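Local coordinates for protein NANS (YJHS), A 9-O-acetyl N-acetylneuraminic acid esterase (Escherichia coli O157:H7 EDL933, PDB 3PT5) that probably hydrolyses the 9-O-acetyl group of 9-O-acetyl-N-acetylneuraminic acid, letting the bacterium grow on this sialic acid from mammalian mucosa, at residues Q29-A34 with A316-I321; D283-D288 with Y294-R299; W304-A307 with S311-S314. All coordinates share one frame; numbering follows the deposited sequence. Where two conformers were deposited one is given.

Contact 1 of 3, residues Q29-A34 with A316-I321; sequences QSNAMA and AARRGI
R318 reaches from helix 315-335 into the turn at 29-34 and takes hold of N31 by two different oxygens. Its CB already heads for the turn, and the first torsion (chi1 -69°) sets CG opposite the carbonyl carbon. From CG to NE the chain is extended, so the aliphatic part serves as a spacer that delivers the charge to a buried place. CZ then lies 3.6 Å from M33 O, which sits over one face of the guanidinium. NH1 donates to the backbone N31 O at 3.0 Å, approaching from above the carbonyl plane, and also bonds Q106 OE1. NH2 donates to N31 OD1, likewise at 3.0 Å and in the carbonyl plane of the amide; it has a second acceptor in F313 O. This end-on grip suits arginine, whose several N-H groups can serve several acceptors at once. Asparagine suits its place too: OD1 takes the arginine while ND2 bonds E192 OE2. The GQSN motif, running from the end of strand 20-28 into the 3-10 turn 30-32, matches the first conserved block of SGNH hydrolases, and S30 is probably the nucleophile.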
loop_
_atom_site.group_PDB
_atom_site.type_symbol
_atom_site.label_atom_id
_atom_site.label_comp_id
_atom_site.label_asym_id
_atom_site.label_seq_id
_atom_site.Cartn_x
_atom_site.Cartn_y
_atom_site.Cartn_z
ATOM N N GLN A 29 -6.462 -2.916 -0.580
ATOM C CA GLN A 29 -6.784 -3.671 0.632
ATOM C C GLN A 29 -5.529 -4.251 1.294
ATOM O O GLN A 29 -4.458 -3.679 1.135
ATOM C CB GLN A 29 -7.954 -4.640 0.419
ATOM C CG GLN A 29 -7.755 -5.792 -0.541
ATOM C CD GLN A 29 -9.098 -6.427 -0.887
ATOM O OE1 GLN A 29 -9.584 -6.269 -1.992
ATOM N NE2 GLN A 29 -9.729 -7.074 0.086
ATOM N N SER A 30 -5.661 -5.343 2.036
ATOM C CA SER A 30 -4.584 -5.796 2.911
ATOM C C SER A 30 -3.214 -5.938 2.276
ATOM O O SER A 30 -2.215 -5.604 2.907
ATOM C CB SER A 30 -4.948 -7.101 3.626
ATOM O OG SER A 30 -5.103 -8.147 2.699
ATOM N N ASN A 31 -3.147 -6.440 1.036
ATOM C CA ASN A 31 -1.818 -6.715 0.461
ATOM C C ASN A 31 -1.081 -5.486 -0.067
ATOM O O ASN A 31 0.095 -5.562 -0.394
ATOM C CB ASN A 31 -1.883 -7.875 -0.547
ATOM C CG ASN A 31 -1.918 -9.214 0.153
ATOM O OD1 ASN A 31 -1.130 -9.438 1.092
ATOM N ND2 ASN A 31 -2.846 -10.100 -0.248
ATOM N N ALA A 32 -1.750 -4.349 -0.056
ATOM C CA ALA A 32 -1.149 -3.057 -0.394
ATOM C C ALA A 32 -0.452 -2.434 0.819
ATOM O O ALA A 32 0.376 -1.540 0.663
ATOM C CB ALA A 32 -2.194 -2.097 -0.904
ATOM N N MET A 33 -0.810 -2.922 2.006
ATOM C CA MET A 33 -0.407 -2.274 3.249
ATOM C C MET A 33 0.296 -3.237 4.193
ATOM O O MET A 33 0.748 -4.294 3.791
ATOM C CB MET A 33 -1.636 -1.650 3.913
ATOM C CG MET A 33 -2.822 -2.577 4.061
ATOM S SD MET A 33 -4.150 -1.823 5.024
ATOM C CE MET A 33 -3.388 -1.753 6.658
ATOM N N ALA A 34 0.392 -2.869 5.471
ATOM C CA ALA A 34 1.227 -3.596 6.379
ATOM C C ALA A 34 0.516 -4.826 6.942
ATOM O O ALA A 34 -0.076 -4.782 8.007
ATOM C CB ALA A 34 1.671 -2.645 7.521
ATOM N N ALA A 316 9.185 -10.318 4.530
ATOM C CA ALA A 316 10.330 -10.581 3.660
ATOM C C ALA A 316 9.984 -10.329 2.192
ATOM O O ALA A 316 10.764 -9.717 1.494
ATOM C CB ALA A 316 10.785 -12.022 3.850
ATOM N N ALA A 317 8.832 -10.833 1.729
ATOM C CA ALA A 317 8.431 -10.589 0.323
ATOM C C ALA A 317 8.234 -9.115 0.037
ATOM O O ALA A 317 8.520 -8.625 -1.056
ATOM C CB ALA A 317 7.160 -11.338 -0.016
ATOM N N ARG A 318 7.716 -8.403 1.023
ATOM C CA ARG A 318 7.427 -6.991 0.820
ATOM C C ARG A 318 8.726 -6.191 0.704
ATOM O O ARG A 318 8.856 -5.367 -0.190
ATOM C CB ARG A 318 6.555 -6.494 1.961
ATOM C CG ARG A 318 5.164 -7.121 1.844
ATOM C CD ARG A 318 4.329 -6.785 3.059
ATOM N NE ARG A 318 3.175 -7.687 3.217
ATOM C CZ ARG A 318 1.996 -7.523 2.652
ATOM N NH1 ARG A 318 1.798 -6.489 1.841
ATOM N NH2 ARG A 318 1.006 -8.414 2.894
ATOM N N ARG A 319 9.702 -6.504 1.555
ATOM C CA ARG A 319 11.066 -5.929 1.464
ATOM C C ARG A 319 11.825 -6.299 0.219
ATOM O O ARG A 319 12.758 -5.585 -0.188
ATOM C CB ARG A 319 11.936 -6.401 2.634
ATOM C CG ARG A 319 11.549 -5.848 3.950
ATOM C CD ARG A 319 12.353 -6.528 5.036
ATOM N NE ARG A 319 11.745 -6.248 6.329
ATOM C CZ ARG A 319 11.445 -7.162 7.230
ATOM N NH1 ARG A 319 11.723 -8.446 6.999
ATOM N NH2 ARG A 319 10.883 -6.777 8.363
ATOM N N GLY A 320 11.474 -7.437 -0.366
ATOM C CA GLY A 320 12.198 -7.956 -1.517
ATOM C C GLY A 320 11.446 -7.822 -2.832
ATOM O O GLY A 320 11.311 -6.735 -3.383
ATOM N N ILE A 321 10.960 -8.948 -3.338
ATOM C CA ILE A 321 10.453 -8.997 -4.704
ATOM C C ILE A 321 9.271 -8.060 -4.919
ATOM O O ILE A 321 9.124 -7.505 -5.999
ATOM C CB ILE A 321 10.072 -10.462 -5.108
ATOM C CG1 ILE A 321 9.700 -10.562 -6.599
ATOM C CG2 ILE A 321 8.918 -11.001 -4.243
ATOM C CD1 ILE A 321 10.831 -10.191 -7.591
#

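Contact 2 of 3, residues D283-D288 with Y294-R299; sequences DEDPDD and YGSAYR
D287 and Y294 bring the two loop segments closest, with D287 CA 4.6 Å from Y294 CA, and the segments are joined by bonds from aspartate side chains to backbone N-H groups. The carboxylates of D285 and D287 each take one of two successive N-H groups. D287 OD1 accepts from G295 N at 2.9 Å, almost straight at 175° and met nearly along the C-O axis. One residue further, S296 N donates to D285 OD2 at 2.8 Å, coming in from above the carboxylate plane. D285 reaches that position with CG opposite its own backbone N (chi1 -174°), and its OD1 is bonded to Y293 OH, so both oxygens are engaged and the group's rotation is restrained. Aspartate suits both places, being short and able to offer two acceptors. Glycine fits at 295 because D285 O occupies the side where a CB would stand, and G295 CA comes within 3.3 Å of D285 OD2. S296 OG turns to N280 O. The second oxygen of D287 faces the tyrosines: OD2 lies 3.6 Å from Y298 CE2, at the ring edge, and 4.0 Å from Y294 CD1. A water completes the junction, donating to D285 O at 2.7 Å and accepting from A297 N at 2.9 Å, just where the 3-10 turn 296-298 forms. The whole contact belongs to the long connection between strand 265-268 and helix 315-335. Y294 pairs by backbone with L39; H91 bonds G295 O and R309 bonds S296 O; and E284 bonds W240 at the start of helix 240-245, so the loop is tied to other loops and to that helix at the periphery of the fold.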
loop_
_atom_site.group_PDB
_atom_site.type_symbol
_atom_site.label_atom_id
_atom_site.label_comp_id
_atom_site.label_asym_id
_atom_site.label_seq_id
_atom_site.Cartn_x
_atom_site.Cartn_y
_atom_site.Cartn_z
ATOM N N ASP A 283 5.764 -21.841 6.949
ATOM C CA ASP A 283 6.772 -22.524 6.127
ATOM C C ASP A 283 7.343 -21.618 5.018
ATOM O O ASP A 283 8.446 -21.859 4.490
ATOM C CB ASP A 283 6.136 -23.784 5.530
ATOM C CG ASP A 283 4.845 -23.474 4.761
ATOM O OD1 ASP A 283 3.775 -23.313 5.399
ATOM O OD2 ASP A 283 4.893 -23.392 3.520
ATOM N N GLU A 284 6.621 -20.539 4.696
ATOM C CA GLU A 284 7.059 -19.645 3.623
ATOM C C GLU A 284 7.843 -18.424 4.092
ATOM O O GLU A 284 8.340 -17.655 3.261
ATOM C CB GLU A 284 5.868 -19.241 2.743
ATOM C CG GLU A 284 5.179 -20.453 2.184
ATOM C CD GLU A 284 4.104 -20.147 1.160
ATOM O OE1 GLU A 284 3.637 -18.987 1.055
ATOM O OE2 GLU A 284 3.713 -21.101 0.459
ATOM N N ASP A 285 7.964 -18.254 5.412
ATOM C CA ASP A 285 8.574 -17.051 5.964
ATOM C C ASP A 285 9.652 -17.446 6.983
ATOM O O ASP A 285 9.506 -17.207 8.193
ATOM C CB ASP A 285 7.478 -16.182 6.591
ATOM C CG ASP A 285 7.978 -14.830 7.065
ATOM O OD1 ASP A 285 8.959 -14.262 6.511
ATOM O OD2 ASP A 285 7.365 -14.366 8.044
ATOM N N PRO A 286 10.745 -18.035 6.497
ATOM C CA PRO A 286 11.764 -18.496 7.459
ATOM C C PRO A 286 12.481 -17.336 8.165
ATOM O O PRO A 286 12.590 -16.244 7.611
ATOM C CB PRO A 286 12.751 -19.258 6.576
ATOM C CG PRO A 286 12.539 -18.727 5.201
ATOM C CD PRO A 286 11.093 -18.374 5.105
ATOM N N ASP A 287 12.976 -17.612 9.368
ATOM C CA ASP A 287 13.843 -16.710 10.110
ATOM C C ASP A 287 15.178 -16.494 9.422
ATOM O O ASP A 287 15.643 -17.339 8.628
ATOM C CB ASP A 287 14.184 -17.320 11.469
ATOM C CG ASP A 287 12.972 -17.660 12.279
ATOM O OD1 ASP A 287 11.870 -17.070 12.065
ATOM O OD2 ASP A 287 13.122 -18.509 13.169
ATOM N N ASP A 288 15.805 -15.368 9.753
ATOM C CA ASP A 288 17.241 -15.178 9.492
ATOM C C ASP A 288 17.895 -14.730 10.798
ATOM O O ASP A 288 17.834 -13.554 11.138
ATOM C CB ASP A 288 17.467 -14.126 8.398
ATOM C CG ASP A 288 18.960 -13.977 8.022
ATOM O OD1 ASP A 288 19.821 -14.500 8.774
ATOM O OD2 ASP A 288 19.264 -13.368 6.971
ATOM N N TYR A 294 12.832 -12.728 12.839
ATOM C CA TYR A 294 11.963 -13.829 13.236
ATOM C C TYR A 294 10.645 -13.645 12.474
ATOM O O TYR A 294 10.057 -12.555 12.483
ATOM C CB TYR A 294 11.767 -13.850 14.769
ATOM C CG TYR A 294 13.067 -14.105 15.508
ATOM C CD1 TYR A 294 13.583 -15.405 15.639
ATOM C CD2 TYR A 294 13.792 -13.051 16.052
ATOM C CE1 TYR A 294 14.781 -15.647 16.290
ATOM C CE2 TYR A 294 15.020 -13.295 16.720
ATOM C CZ TYR A 294 15.497 -14.584 16.826
ATOM O OH TYR A 294 16.723 -14.776 17.487
ATOM N N GLY A 295 10.274 -14.684 11.740
ATOM C CA GLY A 295 9.147 -14.639 10.808
ATOM C C GLY A 295 7.841 -14.930 11.499
ATOM O O GLY A 295 7.746 -14.967 12.723
ATOM N N SER A 296 6.839 -15.165 10.675
ATOM C CA SER A 296 5.450 -15.294 11.135
ATOM C C SER A 296 5.146 -16.528 11.971
ATOM O O SER A 296 4.100 -16.581 12.635
ATOM C CB SER A 296 4.541 -15.276 9.922
ATOM O OG SER A 296 4.801 -16.437 9.143
ATOM N N ALA A 297 6.065 -17.502 11.972
ATOM C CA ALA A 297 5.851 -18.761 12.672
ATOM C C ALA A 297 5.644 -18.531 14.165
ATOM O O ALA A 297 5.004 -19.353 14.809
ATOM C CB ALA A 297 7.037 -19.697 12.446
ATOM N N TYR A 298 6.145 -17.399 14.676
ATOM C CA TYR A 298 6.061 -17.087 16.107
ATOM C C TYR A 298 4.737 -16.488 16.536
ATOM O O TYR A 298 4.445 -16.375 17.733
ATOM C CB TYR A 298 7.234 -16.179 16.541
ATOM C CG TYR A 298 8.528 -16.944 16.613
ATOM C CD1 TYR A 298 8.849 -17.672 17.766
ATOM C CD2 TYR A 298 9.412 -16.962 15.539
ATOM C CE1 TYR A 298 10.006 -18.384 17.860
ATOM C CE2 TYR A 298 10.627 -17.712 15.627
ATOM C CZ TYR A 298 10.887 -18.418 16.806
ATOM O OH TYR A 298 12.038 -19.159 16.973
ATOM N N ARG A 299 3.912 -16.095 15.566
ATOM C CA ARG A 299 2.599 -15.528 15.871
ATOM C C ARG A 299 1.551 -16.599 16.190
ATOM O O ARG A 299 1.687 -17.756 15.817
ATOM C CB ARG A 299 2.106 -14.626 14.737
ATOM C CG ARG A 299 2.983 -13.406 14.548
ATOM C CD ARG A 299 2.207 -12.207 14.096
ATOM N NE ARG A 299 3.053 -11.066 13.770
ATOM C CZ ARG A 299 2.669 -9.784 13.920
ATOM N NH1 ARG A 299 3.467 -8.779 13.579
ATOM N NH2 ARG A 299 1.481 -9.512 14.447
HETATM O O HOH W 1 8.700 -17.786 10.679
#

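Contact 3 of 3, residues W304-A307 with S311-S314; sequences WTTA and SHFS
T306 meets H312 at the edge of the imidazole, its OG1 lying 3.6 Å from H312 CE1 and near the ring plane. The first torsion of T306 (chi1 -77°) sets OG1 opposite the carbonyl carbon, which brings it to that edge. T306 CB is in plane as well, 3.7 Å from the same carbon, and the two side chains cross at about a right angle; T306 was deposited in two conformers, so this holds for the one described. T305 stands beside it, its OG1 3.9 Å from H312 ND1 at an oblique approach. On one face of the ring lies S311 OG, about 3.0 Å above the plane and displaced toward the rim, with T306 CG2 4.0 Å from it. Short hydroxyl side chains suit T305 and S311, since they can lie close to the ring while their oxygens turn to other partners.

The next shell fixes these groups. T305 OG1 is bonded to E37 OE2 and S311 OG to L308 O, which orients both hydroxyls. Y35 meets the imidazole with its ring, the planes about 35° apart, and N31 holds the backbone of 311-314 by bonding S311 O and F313 N. S314 then caps the start of helix 315-335 through A317 N.

No hydrogen bond crosses between the segments, so 304-307 bounds the imidazole mainly by shape. H312 NE2 lies instead 3.0 Å from S30 OG, a placing consistent with the catalytic histidine of an SGNH hydrolase.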
loop_
_atom_site.group_PDB
_atom_site.type_symbol
_atom_site.label_atom_id
_atom_site.label_comp_id
_atom_site.label_asym_id
_atom_site.label_seq_id
_atom_site.Cartn_x
_atom_site.Cartn_y
_atom_site.Cartn_z
ATOM N N TRP A 304 -1.877 -12.542 15.728
ATOM C CA TRP A 304 -1.737 -12.503 14.257
ATOM C C TRP A 304 -2.861 -11.683 13.632
ATOM O O TRP A 304 -3.762 -11.245 14.344
ATOM C CB TRP A 304 -1.619 -13.904 13.654
ATOM C CG TRP A 304 -2.807 -14.826 13.761
ATOM C CD1 TRP A 304 -4.135 -14.493 13.764
ATOM C CD2 TRP A 304 -2.755 -16.248 13.768
ATOM N NE1 TRP A 304 -4.909 -15.637 13.792
ATOM C CE2 TRP A 304 -4.083 -16.724 13.803
ATOM C CE3 TRP A 304 -1.709 -17.179 13.756
ATOM C CZ2 TRP A 304 -4.387 -18.087 13.813
ATOM C CZ3 TRP A 304 -2.020 -18.527 13.797
ATOM C CH2 TRP A 304 -3.339 -18.961 13.842
ATOM N N THR A 305 -2.807 -11.473 12.319
ATOM C CA THR A 305 -3.808 -10.680 11.653
ATOM C C THR A 305 -5.007 -11.600 11.452
ATOM O O THR A 305 -5.945 -11.589 12.268
ATOM C CB THR A 305 -3.272 -10.043 10.345
ATOM O OG1 THR A 305 -2.746 -11.062 9.490
ATOM C CG2 THR A 305 -2.188 -9.021 10.681
ATOM N N THR A 306 -4.899 -12.471 10.461
ATOM C CA THR A 306 -5.993 -13.275 9.972
ATOM C C THR A 306 -5.647 -14.764 10.199
ATOM O O THR A 306 -4.478 -15.159 10.066
ATOM C CB THR A 306 -6.187 -12.914 8.473
ATOM O OG1 THR A 306 -6.871 -11.643 8.356
ATOM C CG2 THR A 306 -6.913 -14.000 7.718
ATOM N N ALA A 307 -6.636 -15.591 10.564
ATOM C CA ALA A 307 -6.393 -17.014 10.718
ATOM C C ALA A 307 -5.851 -17.686 9.447
ATOM O O ALA A 307 -5.028 -18.598 9.529
ATOM C CB ALA A 307 -7.650 -17.728 11.244
ATOM N N SER A 311 -3.032 -15.815 2.970
ATOM C CA SER A 311 -3.766 -14.786 2.277
ATOM C C SER A 311 -3.017 -13.457 2.131
ATOM O O SER A 311 -3.452 -12.578 1.348
ATOM C CB SER A 311 -5.105 -14.551 2.979
ATOM O OG SER A 311 -4.885 -14.114 4.314
ATOM N N HIS A 312 -1.932 -13.306 2.888
ATOM C CA HIS A 312 -1.111 -12.102 2.814
ATOM C C HIS A 312 0.362 -12.376 2.569
ATOM O O HIS A 312 0.925 -13.388 3.050
ATOM C CB HIS A 312 -1.207 -11.284 4.091
ATOM C CG HIS A 312 -2.584 -11.155 4.597
ATOM N ND1 HIS A 312 -3.200 -11.759 5.634
ATOM C CD2 HIS A 312 -3.494 -10.280 4.045
ATOM C CE1 HIS A 312 -4.474 -11.260 5.681
ATOM N NE2 HIS A 312 -4.633 -10.383 4.708
ATOM N N PHE A 313 0.989 -11.451 1.830
ATOM C CA PHE A 313 2.439 -11.530 1.590
ATOM C C PHE A 313 3.225 -11.285 2.863
ATOM O O PHE A 313 2.774 -10.548 3.741
ATOM C CB PHE A 313 2.870 -10.516 0.562
ATOM C CG PHE A 313 2.337 -10.789 -0.805
ATOM C CD1 PHE A 313 2.855 -11.854 -1.575
ATOM C CD2 PHE A 313 1.385 -9.929 -1.341
ATOM C CE1 PHE A 313 2.364 -12.080 -2.867
ATOM C CE2 PHE A 313 0.901 -10.127 -2.652
ATOM C CZ PHE A 313 1.390 -11.208 -3.386
ATOM N N SER A 314 4.382 -11.946 2.955
ATOM C CA SER A 314 5.247 -11.865 4.147
ATOM C C SER A 314 5.981 -10.534 4.213
ATOM O O SER A 314 6.102 -9.805 3.217
ATOM C CB SER A 314 6.288 -13.005 4.136
ATOM O OG SER A 314 7.210 -12.847 3.017
#

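In the fold
Contact 1 closes the longest loop, and contacts 2 and 3 are nested inside it, one after the other along the chain. Contacts 1 and 3, with centres about 11 Å apart, share the probable active site, joined by R318 to F313 O and N31 to S311 O, with S30 and H312 meeting between them. Contact 2 stands further out, its centre about 15 Å from that of contact 1 and about 12 Å from that of contact 3. It touches both by packing: D285 OD1 lies 3.9 Å from A316 CB and 3.8 Å from S314 CB, while R299 CB lies 3.9 Å from W304 CB. The peripheral loop therefore abuts the start of helix 315-335.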